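Local coordinates for sortase (Actinomyces oris, PDB 5UTT), which probably acts as a cysteine transpeptidase of the sortase family, attaching surface proteins to the cell wall, and is represented here by its catalytic domain, at residues Glu27-Leu32 with Gly74-Ala79; Thr65-Leu70 with Glu126-Val131; Asp99-Ser104 with Arg142-Thr147. One frame throughout, in Å; residues are numbered along the deposited sequence.

Contact 1: Glu27-Leu32 with Gly74-Ala79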
loop_
_atom_site.group_PDB
_atom_site.type_symbol
_atom_site.label_atom_id
_atom_site.label_comp_id
_atom_site.label_asym_id
_atom_site.label_seq_id
_atom_site.Cartn_x
_atom_site.Cartn_y
_atom_site.Cartn_z
ATOM N N GLU A 27 13.076 7.926 4.440
ATOM C CA GLU A 27 12.539 9.147 3.840
ATOM C C GLU A 27 11.108 8.862 3.384
ATOM O O GLU A 27 10.758 7.716 3.080
ATOM C CB GLU A 27 13.381 9.581 2.660
ATOM C CG GLU A 27 14.836 9.754 3.068
ATOM C CD GLU A 27 15.734 10.285 1.975
ATOM O OE1 GLU A 27 15.537 9.973 0.773
ATOM O OE2 GLU A 27 16.666 11.035 2.334
ATOM N N THR A 28 10.281 9.899 3.358
ATOM C CA THR A 28 8.839 9.715 3.083
ATOM C C THR A 28 8.598 9.695 1.569
ATOM O O THR A 28 9.186 10.504 0.821
ATOM C CB THR A 28 8.007 10.793 3.761
ATOM O OG1 THR A 28 8.267 10.755 5.187
ATOM C CG2 THR A 28 6.510 10.610 3.531
ATOM N N ILE A 29 7.763 8.764 1.161
ATOM C CA ILE A 29 7.381 8.578 -0.272
ATOM C C ILE A 29 6.017 9.226 -0.511
ATOM O O ILE A 29 5.736 9.779 -1.595
ATOM C CB ILE A 29 7.291 7.083 -0.606
ATOM C CG1 ILE A 29 8.605 6.362 -0.288
ATOM C CG2 ILE A 29 6.887 6.908 -2.083
ATOM C CD1 ILE A 29 8.610 4.872 -0.577
ATOM N N GLY A 30 5.117 9.141 0.469
ATOM C CA GLY A 30 3.753 9.618 0.236
ATOM C C GLY A 30 2.879 9.288 1.421
ATOM O O GLY A 30 3.406 9.006 2.513
ATOM N N MET A 31 1.562 9.362 1.207
ATOM C CA MET A 31 0.572 8.928 2.216
ATOM C C MET A 31 -0.363 7.877 1.676
ATOM O O MET A 31 -0.688 7.870 0.436
ATOM C CB MET A 31 -0.241 10.103 2.759
ATOM C CG MET A 31 0.451 10.882 3.854
ATOM S SD MET A 31 -0.545 12.335 4.249
ATOM C CE MET A 31 0.105 12.646 5.887
ATOM N N LEU A 32 -0.705 6.922 2.534
ATOM C CA LEU A 32 -1.657 5.905 2.170
ATOM C C LEU A 32 -3.051 6.318 2.602
ATOM O O LEU A 32 -3.281 6.614 3.767
ATOM C CB LEU A 32 -1.320 4.569 2.824
ATOM C CG LEU A 32 -2.167 3.343 2.500
ATOM C CD1 LEU A 32 -2.035 2.932 1.029
ATOM C CD2 LEU A 32 -1.797 2.204 3.441
ATOM N N GLY A 74 5.632 -3.451 -12.077
ATOM C CA GLY A 74 6.028 -4.452 -11.048
ATOM C C GLY A 74 5.177 -4.334 -9.816
ATOM O O GLY A 74 3.959 -4.162 -9.919
ATOM N N ASN A 75 5.805 -4.373 -8.635
ATOM C CA ASN A 75 5.019 -4.456 -7.404
ATOM C C ASN A 75 5.600 -3.586 -6.329
ATOM O O ASN A 75 6.721 -3.815 -5.946
ATOM C CB ASN A 75 5.024 -5.910 -6.941
ATOM C CG ASN A 75 4.021 -6.189 -5.822
ATOM O OD1 ASN A 75 3.250 -5.310 -5.412
ATOM N ND2 ASN A 75 4.006 -7.416 -5.349
ATOM N N PHE A 76 4.861 -2.550 -5.944
ATOM C CA PHE A 76 5.270 -1.609 -4.870
ATOM C C PHE A 76 4.707 -2.189 -3.575
ATOM O O PHE A 76 3.508 -2.071 -3.302
ATOM C CB PHE A 76 4.729 -0.221 -5.164
ATOM C CG PHE A 76 5.001 0.795 -4.065
ATOM C CD1 PHE A 76 6.242 1.384 -3.969
ATOM C CD2 PHE A 76 3.985 1.208 -3.213
ATOM C CE1 PHE A 76 6.509 2.330 -2.973
ATOM C CE2 PHE A 76 4.239 2.164 -2.207
ATOM C CZ PHE A 76 5.490 2.712 -2.100
ATOM N N ALA A 77 5.542 -2.787 -2.747
ATOM C CA ALA A 77 5.013 -3.525 -1.633
ATOM C C ALA A 77 5.322 -2.762 -0.358
ATOM O O ALA A 77 6.429 -2.194 -0.200
ATOM C CB ALA A 77 5.603 -4.909 -1.583
ATOM N N ILE A 78 4.334 -2.708 0.500
ATOM C CA ILE A 78 4.507 -1.997 1.787
ATOM C C ILE A 78 4.029 -2.823 2.961
ATOM O O ILE A 78 3.024 -3.528 2.925
ATOM C CB ILE A 78 3.812 -0.607 1.758
ATOM C CG1 ILE A 78 2.322 -0.752 1.482
ATOM C CG2 ILE A 78 4.492 0.361 0.766
ATOM C CD1 ILE A 78 1.568 0.544 1.600
ATOM N N ALA A 79 4.754 -2.686 4.066
ATOM C CA ALA A 79 4.440 -3.364 5.321
ATOM C C ALA A 79 3.860 -2.372 6.301
ATOM O O ALA A 79 4.233 -1.198 6.298
ATOM C CB ALA A 79 5.729 -3.984 5.894
#
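Ile29 and Phe76 reach toward each other across the barrel interior from opposite directions, the methyl of one arriving at the ring edge of the other. Ile29 CD1 lies near the plane of the phenyl group and is 4.1 Å from both Phe76 CE1 and Phe76 CZ, so the aliphatic tip touches the CE1-CZ edge of the ring and leaves its faces to other partners. One of these is His63, whose ring stacks with it. With CG trans to the backbone N (chi1 175°), the phenyl group is directed toward strand 28-33, and its long, flat shape places CE1 and CZ within contact of Ile29 CD1.

The second apolar pair is Leu32 with Ile78. Leu32 CD2 stands 4.2 Å from Ile78 CD1, a light methyl-to-methyl touch between residues whose CA atoms are 10.0 Å apart. Both side chains also rest on Ile47 of strand 45-49, which neighbours 28-33, while Leu146 flanks Ile78.

Backbone hydrogen bonds join segment 27-32 to strand 45-49. Ile29 and Gly30 both pair with Ile47, forming a classic beta bulge. This extra residue interrupts the usual alternation, which is how Ile29 and Leu32, three positions apart, can both point inward, whereas Phe76 and Ile78 follow the regular two-residue repeat of strand 74-79. No hydrogen bond links the two segments themselves; branched aliphatic and aromatic groups suit this buried interior. Such contact between non-adjacent strands, through side chains alone, is typical of the core of the sortase beta-barrel.

Contact 2: Thr65-Leu70 with Glu126-Val131; sequences TNTQQL and EVIAPV
Gln68 lays its amide oxygen against Pro130. Gln68 OE1 is 3.5 Å from Pro130 CA and 3.7 Å from Pro130 CB, and the two side chains cross at about a right angle, the carbonyl end abutting the carbons of the pyrrolidine ring. The glutamine chain is bent at its second torsion (chi2 65°), which folds the amide back toward the proline instead of extending it away. Beside this pair, the methyl CG2 of Thr67 sits 3.7 Å from Ile128 O and 4.2 Å from Ile128 CD1, so it meets both the backbone and the side-chain tip of that residue.

A water joins the two loops. It donates to Gln68 OE1 at 2.9 Å and to Ile128 O at 2.8 Å, bridging two acceptors that could not bond to each other.

Farther out, strand 74-79 positions Gln68. Asn75 N donates to Gln68 OE1, so that oxygen receives two bonds and its rotation is restrained. Asn75 also donates through ND2 to Ala129 O, drawing the opposite loop to the same strand. Thr67 is held chiefly by its OG1 bond to Tyr64 O, with a weak one to Ala77 N, while its methyl branch faces Ile128. Within segment 126-131, a turn is closed by Ala129 N to Glu126 O at 3.1 Å, and Ile128 packs on Ala77, Thr145 and Thr147.

At the surface of the sortase domain, the contact thus joins the loop between strands 61-63 and 74-79 to that between 108-120 and 142-150. Glutamine suits its place because its carbonyl reaches beyond its own loop, and proline because its ring carbons let that oxygen rest at van der Waals distance. The chemistry implies cohesion without direct hydrogen bonds between the loops: carbonyl oxygens lie on carbons, and the water donates to both, adding to the bond from Asn75 N.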
loop_
_atom_site.group_PDB
_atom_site.type_symbol
_atom_site.label_atom_id
_atom_site.label_comp_id
_atom_site.label_asym_id
_atom_site.label_seq_id
_atom_site.Cartn_x
_atom_site.Cartn_y
_atom_site.Cartn_z
ATOM N N THR A 65 12.490 -2.595 0.299
ATOM C CA THR A 65 13.444 -1.801 -0.458
ATOM C C THR A 65 13.823 -2.468 -1.761
ATOM O O THR A 65 14.247 -1.792 -2.675
ATOM C CB THR A 65 14.667 -1.449 0.403
ATOM O OG1 THR A 65 15.290 -2.667 0.811
ATOM C CG2 THR A 65 14.221 -0.611 1.636
ATOM N N ASN A 66 13.625 -3.782 -1.869
ATOM C CA ASN A 66 13.991 -4.501 -3.102
ATOM C C ASN A 66 12.818 -4.734 -4.038
ATOM O O ASN A 66 12.953 -5.425 -5.072
ATOM C CB ASN A 66 14.742 -5.811 -2.762
ATOM C CG ASN A 66 16.158 -5.549 -2.224
ATOM O OD1 ASN A 66 16.767 -4.515 -2.498
ATOM N ND2 ASN A 66 16.678 -6.487 -1.439
ATOM N N THR A 67 11.676 -4.159 -3.696
ATOM C CA THR A 67 10.528 -4.132 -4.591
ATOM C C THR A 67 10.518 -2.848 -5.413
ATOM O O THR A 67 11.383 -1.983 -5.268
ATOM C CB THR A 67 9.189 -4.338 -3.836
ATOM O OG1 THR A 67 8.865 -3.199 -3.029
ATOM C CG2 THR A 67 9.216 -5.634 -3.040
ATOM N N GLN A 68 9.590 -2.766 -6.371
ATOM C CA GLN A 68 9.591 -1.677 -7.327
ATOM C C GLN A 68 9.096 -0.362 -6.726
ATOM O O GLN A 68 8.500 -0.322 -5.618
ATOM C CB GLN A 68 8.802 -2.050 -8.594
ATOM C CG GLN A 68 9.542 -3.025 -9.463
ATOM C CD GLN A 68 9.739 -4.357 -8.815
ATOM O OE1 GLN A 68 8.775 -5.063 -8.505
ATOM N NE2 GLN A 68 10.984 -4.736 -8.627
ATOM N N GLN A 69 9.407 0.734 -7.410
ATOM C CA GLN A 69 8.990 2.043 -6.959
ATOM C C GLN A 69 7.518 2.279 -7.312
ATOM O O GLN A 69 6.933 1.613 -8.185
ATOM C CB GLN A 69 9.881 3.147 -7.532
ATOM C CG GLN A 69 11.375 2.954 -7.334
ATOM C CD GLN A 69 11.771 2.669 -5.884
ATOM O OE1 GLN A 69 11.208 3.242 -4.928
ATOM N NE2 GLN A 69 12.743 1.766 -5.705
ATOM N N LEU A 70 6.917 3.234 -6.609
ATOM C CA LEU A 70 5.531 3.593 -6.839
ATOM C C LEU A 70 5.328 4.113 -8.270
ATOM O O LEU A 70 6.053 5.001 -8.760
ATOM C CB LEU A 70 5.091 4.627 -5.811
ATOM C CG LEU A 70 3.658 5.124 -5.897
ATOM C CD1 LEU A 70 2.648 3.999 -5.807
ATOM C CD2 LEU A 70 3.451 6.159 -4.797
ATOM N N GLU A 126 6.991 -14.857 -2.468
ATOM C CA GLU A 126 6.400 -14.707 -3.816
ATOM C C GLU A 126 5.221 -13.695 -3.816
ATOM O O GLU A 126 4.871 -13.114 -4.840
ATOM C CB GLU A 126 5.937 -16.061 -4.358
ATOM C CG GLU A 126 4.759 -16.663 -3.598
ATOM C CD GLU A 126 5.187 -17.627 -2.510
ATOM O OE1 GLU A 126 6.383 -17.648 -2.096
ATOM O OE2 GLU A 126 4.308 -18.409 -2.098
ATOM N N VAL A 127 4.609 -13.468 -2.665
ATOM C CA VAL A 127 3.465 -12.545 -2.627
ATOM C C VAL A 127 3.891 -11.101 -2.965
ATOM O O VAL A 127 3.047 -10.267 -3.301
ATOM C CB VAL A 127 2.728 -12.611 -1.269
ATOM C CG1 VAL A 127 2.265 -14.042 -0.992
ATOM C CG2 VAL A 127 3.610 -12.098 -0.134
ATOM N N ILE A 128 5.182 -10.789 -2.791
ATOM C CA ILE A 128 5.725 -9.448 -3.103
ATOM C C ILE A 128 6.673 -9.453 -4.314
ATOM O O ILE A 128 7.372 -8.503 -4.573
ATOM C CB ILE A 128 6.390 -8.770 -1.861
ATOM C CG1 ILE A 128 7.560 -9.590 -1.326
ATOM C CG2 ILE A 128 5.327 -8.559 -0.803
ATOM C CD1 ILE A 128 8.479 -8.837 -0.381
ATOM N N ALA A 129 6.641 -10.525 -5.085
ATOM C CA ALA A 129 7.392 -10.538 -6.331
ATOM C C ALA A 129 6.827 -9.470 -7.273
ATOM O O ALA A 129 5.688 -9.025 -7.124
ATOM C CB ALA A 129 7.319 -11.913 -6.964
ATOM N N PRO A 130 7.600 -9.104 -8.309
ATOM C CA PRO A 130 7.161 -8.117 -9.295
ATOM C C PRO A 130 5.813 -8.451 -9.877
ATOM O O PRO A 130 4.986 -7.567 -9.991
ATOM C CB PRO A 130 8.246 -8.190 -10.353
ATOM C CG PRO A 130 9.469 -8.543 -9.586
ATOM C CD PRO A 130 9.021 -9.441 -8.452
ATOM N N VAL A 131 5.608 -9.724 -10.228
ATOM C CA VAL A 131 4.296 -10.256 -10.516
ATOM C C VAL A 131 3.822 -11.036 -9.276
ATOM O O VAL A 131 4.418 -12.043 -8.934
ATOM C CB VAL A 131 4.281 -11.174 -11.748
ATOM C CG1 VAL A 131 2.859 -11.646 -12.028
ATOM C CG2 VAL A 131 4.853 -10.427 -12.924
HETATM O O HOH W 1 9.036 -6.949 -6.275
#

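Contact 3: Asp99-Ser104 with Arg142-Thr147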
loop_
_atom_site.group_PDB
_atom_site.type_symbol
_atom_site.label_atom_id
_atom_site.label_comp_id
_atom_site.label_asym_id
_atom_site.label_seq_id
_atom_site.Cartn_x
_atom_site.Cartn_y
_atom_site.Cartn_z
ATOM N N ASP A 99 -12.239 -2.705 -3.925
ATOM C CA ASP A 99 -11.979 -1.583 -3.030
ATOM C C ASP A 99 -10.739 -0.794 -3.437
ATOM O O ASP A 99 -9.744 -1.359 -3.931
ATOM C CB ASP A 99 -11.811 -2.113 -1.609
ATOM C CG ASP A 99 -13.107 -2.635 -1.028
ATOM O OD1 ASP A 99 -14.199 -2.186 -1.453
ATOM O OD2 ASP A 99 -13.049 -3.475 -0.122
ATOM N N GLU A 100 -10.763 0.518 -3.195
ATOM C CA GLU A 100 -9.662 1.359 -3.604
ATOM C C GLU A 100 -8.554 1.431 -2.591
ATOM O O GLU A 100 -8.822 1.541 -1.367
ATOM C CB GLU A 100 -10.156 2.786 -3.830
ATOM C CG GLU A 100 -10.833 2.947 -5.196
ATOM C CD GLU A 100 -11.348 4.333 -5.485
ATOM O OE1 GLU A 100 -11.504 5.131 -4.547
ATOM O OE2 GLU A 100 -11.588 4.643 -6.694
ATOM N N ILE A 101 -7.320 1.398 -3.077
ATOM C CA ILE A 101 -6.128 1.702 -2.251
ATOM C C ILE A 101 -5.433 2.885 -2.923
ATOM O O ILE A 101 -5.053 2.826 -4.117
ATOM C CB ILE A 101 -5.202 0.488 -2.131
ATOM C CG1 ILE A 101 -5.923 -0.661 -1.399
ATOM C CG2 ILE A 101 -3.893 0.820 -1.435
ATOM C CD1 ILE A 101 -5.072 -1.887 -1.250
ATOM N N ILE A 102 -5.283 3.976 -2.202
ATOM C CA ILE A 102 -4.898 5.254 -2.833
ATOM C C ILE A 102 -3.612 5.707 -2.207
ATOM O O ILE A 102 -3.519 5.769 -0.933
ATOM C CB ILE A 102 -5.995 6.329 -2.709
ATOM C CG1 ILE A 102 -7.303 5.820 -3.348
ATOM C CG2 ILE A 102 -5.516 7.670 -3.295
ATOM C CD1 ILE A 102 -8.480 6.742 -3.181
ATOM N N VAL A 103 -2.613 6.028 -3.060
ATOM C CA VAL A 103 -1.412 6.655 -2.569
ATOM C C VAL A 103 -1.318 8.100 -3.024
ATOM O O VAL A 103 -1.433 8.409 -4.204
ATOM C CB VAL A 103 -0.116 5.869 -2.880
ATOM C CG1 VAL A 103 1.070 6.537 -2.197
ATOM C CG2 VAL A 103 -0.298 4.415 -2.489
ATOM N N SER A 104 -1.114 8.998 -2.094
ATOM C CA SER A 104 -0.882 10.393 -2.479
ATOM C C SER A 104 0.615 10.718 -2.380
ATOM O O SER A 104 1.250 10.507 -1.343
ATOM C CB SER A 104 -1.744 11.351 -1.670
ATOM O OG SER A 104 -1.360 11.430 -0.317
ATOM N N ARG A 142 1.060 -2.714 -12.966
ATOM C CA ARG A 142 1.542 -2.008 -11.793
ATOM C C ARG A 142 0.657 -2.412 -10.621
ATOM O O ARG A 142 -0.574 -2.231 -10.667
ATOM C CB ARG A 142 1.441 -0.527 -12.063
ATOM C CG ARG A 142 2.322 -0.010 -13.170
ATOM C CD ARG A 142 1.925 1.400 -13.564
ATOM N NE ARG A 142 2.898 1.924 -14.496
ATOM C CZ ARG A 142 2.933 1.643 -15.795
ATOM N NH1 ARG A 142 1.998 0.864 -16.357
ATOM N NH2 ARG A 142 3.904 2.168 -16.541
ATOM N N TYR A 143 1.271 -2.975 -9.568
ATOM C CA TYR A 143 0.538 -3.373 -8.362
ATOM C C TYR A 143 1.041 -2.617 -7.158
ATOM O O TYR A 143 2.184 -2.106 -7.149
ATOM C CB TYR A 143 0.708 -4.856 -8.043
ATOM C CG TYR A 143 -0.174 -5.773 -8.831
ATOM C CD1 TYR A 143 -1.395 -6.166 -8.335
ATOM C CD2 TYR A 143 0.185 -6.178 -10.103
ATOM C CE1 TYR A 143 -2.226 -7.000 -9.049
ATOM C CE2 TYR A 143 -0.630 -7.015 -10.837
ATOM C CZ TYR A 143 -1.854 -7.404 -10.303
ATOM O OH TYR A 143 -2.713 -8.219 -10.980
ATOM N N ILE A 144 0.181 -2.596 -6.153
ATOM C CA ILE A 144 0.597 -2.282 -4.743
ATOM C C ILE A 144 0.278 -3.537 -3.937
ATOM O O ILE A 144 -0.688 -4.240 -4.240
ATOM C CB ILE A 144 -0.052 -0.992 -4.168
ATOM C CG1 ILE A 144 0.606 -0.563 -2.816
ATOM C CG2 ILE A 144 -1.546 -1.127 -3.904
ATOM C CD1 ILE A 144 0.170 0.760 -2.260
ATOM N N THR A 145 1.077 -3.800 -2.900
ATOM C CA THR A 145 0.842 -4.923 -2.050
ATOM C C THR A 145 0.950 -4.399 -0.630
ATOM O O THR A 145 1.918 -3.731 -0.322
ATOM C CB THR A 145 1.864 -6.051 -2.261
ATOM O OG1 THR A 145 1.704 -6.590 -3.599
ATOM C CG2 THR A 145 1.616 -7.192 -1.318
ATOM N N LEU A 146 -0.057 -4.700 0.168
ATOM C CA LEU A 146 -0.020 -4.375 1.620
ATOM C C LEU A 146 0.143 -5.645 2.391
ATOM O O LEU A 146 -0.664 -6.589 2.177
ATOM C CB LEU A 146 -1.301 -3.673 2.059
ATOM C CG LEU A 146 -1.395 -2.133 2.005
ATOM C CD1 LEU A 146 -1.148 -1.610 0.635
ATOM C CD2 LEU A 146 -2.749 -1.644 2.516
ATOM N N THR A 147 1.048 -5.638 3.386
ATOM C CA THR A 147 1.316 -6.793 4.217
ATOM C C THR A 147 1.226 -6.441 5.685
ATOM O O THR A 147 1.642 -5.363 6.078
ATOM C CB THR A 147 2.713 -7.478 3.940
ATOM O OG1 THR A 147 3.822 -6.778 4.524
ATOM C CG2 THR A 147 3.017 -7.539 2.428
#
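Ile144 meets strand 100-104 through both branches of its side chain. CB directs them across the barrel interior. From it the short branch, CG2, comes to 3.9 Å from Ile101 CG2, a direct methyl-to-methyl contact. Along the longer branch, CG1 is trans to the backbone N (chi1 -169°) and packs near the carbonyl oxygen of Phe76 on the adjacent strand; the next bond is extended as well, which projects CD1 toward strand 100-104. There Ile144 CD1 lies 3.7 Å from Val103 CG2 and 4.1 Å from Ile101 CG2, lodging among methyls of two alternate residues.

Ile101 CG2 is thus shared, for Leu146 CD1 also approaches it at 4.2 Å. Beta-branched isoleucine and valine suit extended strands and offer methyls on a short stem, and Leu146, branched at CG, reaches in from the next inward position. Phe112 also packs against Ile144.

The strand segments approach to 9.4 Å between axes, with their directions 99° apart, too far and too steeply crossed for backbone pairing. Nearly perpendicular strands, joined by touching aliphatic side chains in a buried interior, are characteristic of opposing walls of a closed beta-barrel such as the sortase fold.

How the contacts relate
From the N terminus, strand 28-33 is met again at strand 74-79, where contact 1 closes a loop of 41 residues. Segment 65-70 departs inside that loop and finds its partner only at 126-131, so contact 2 crosses contact 1. Contact 3 opens at 99-104, after contact 1 has closed, and ends at 142-147; it encloses segment 126-131 and so crosses contact 2 as well, while contacts 1 and 3 stand in series. Sheet neighbours knit them: strand 28-33 pairs with 100-104, and Ile78 N bonds to Thr145 O between 74-79 and 142-150. Leu70 against Val103 joins contact 2's loop to the barrel core.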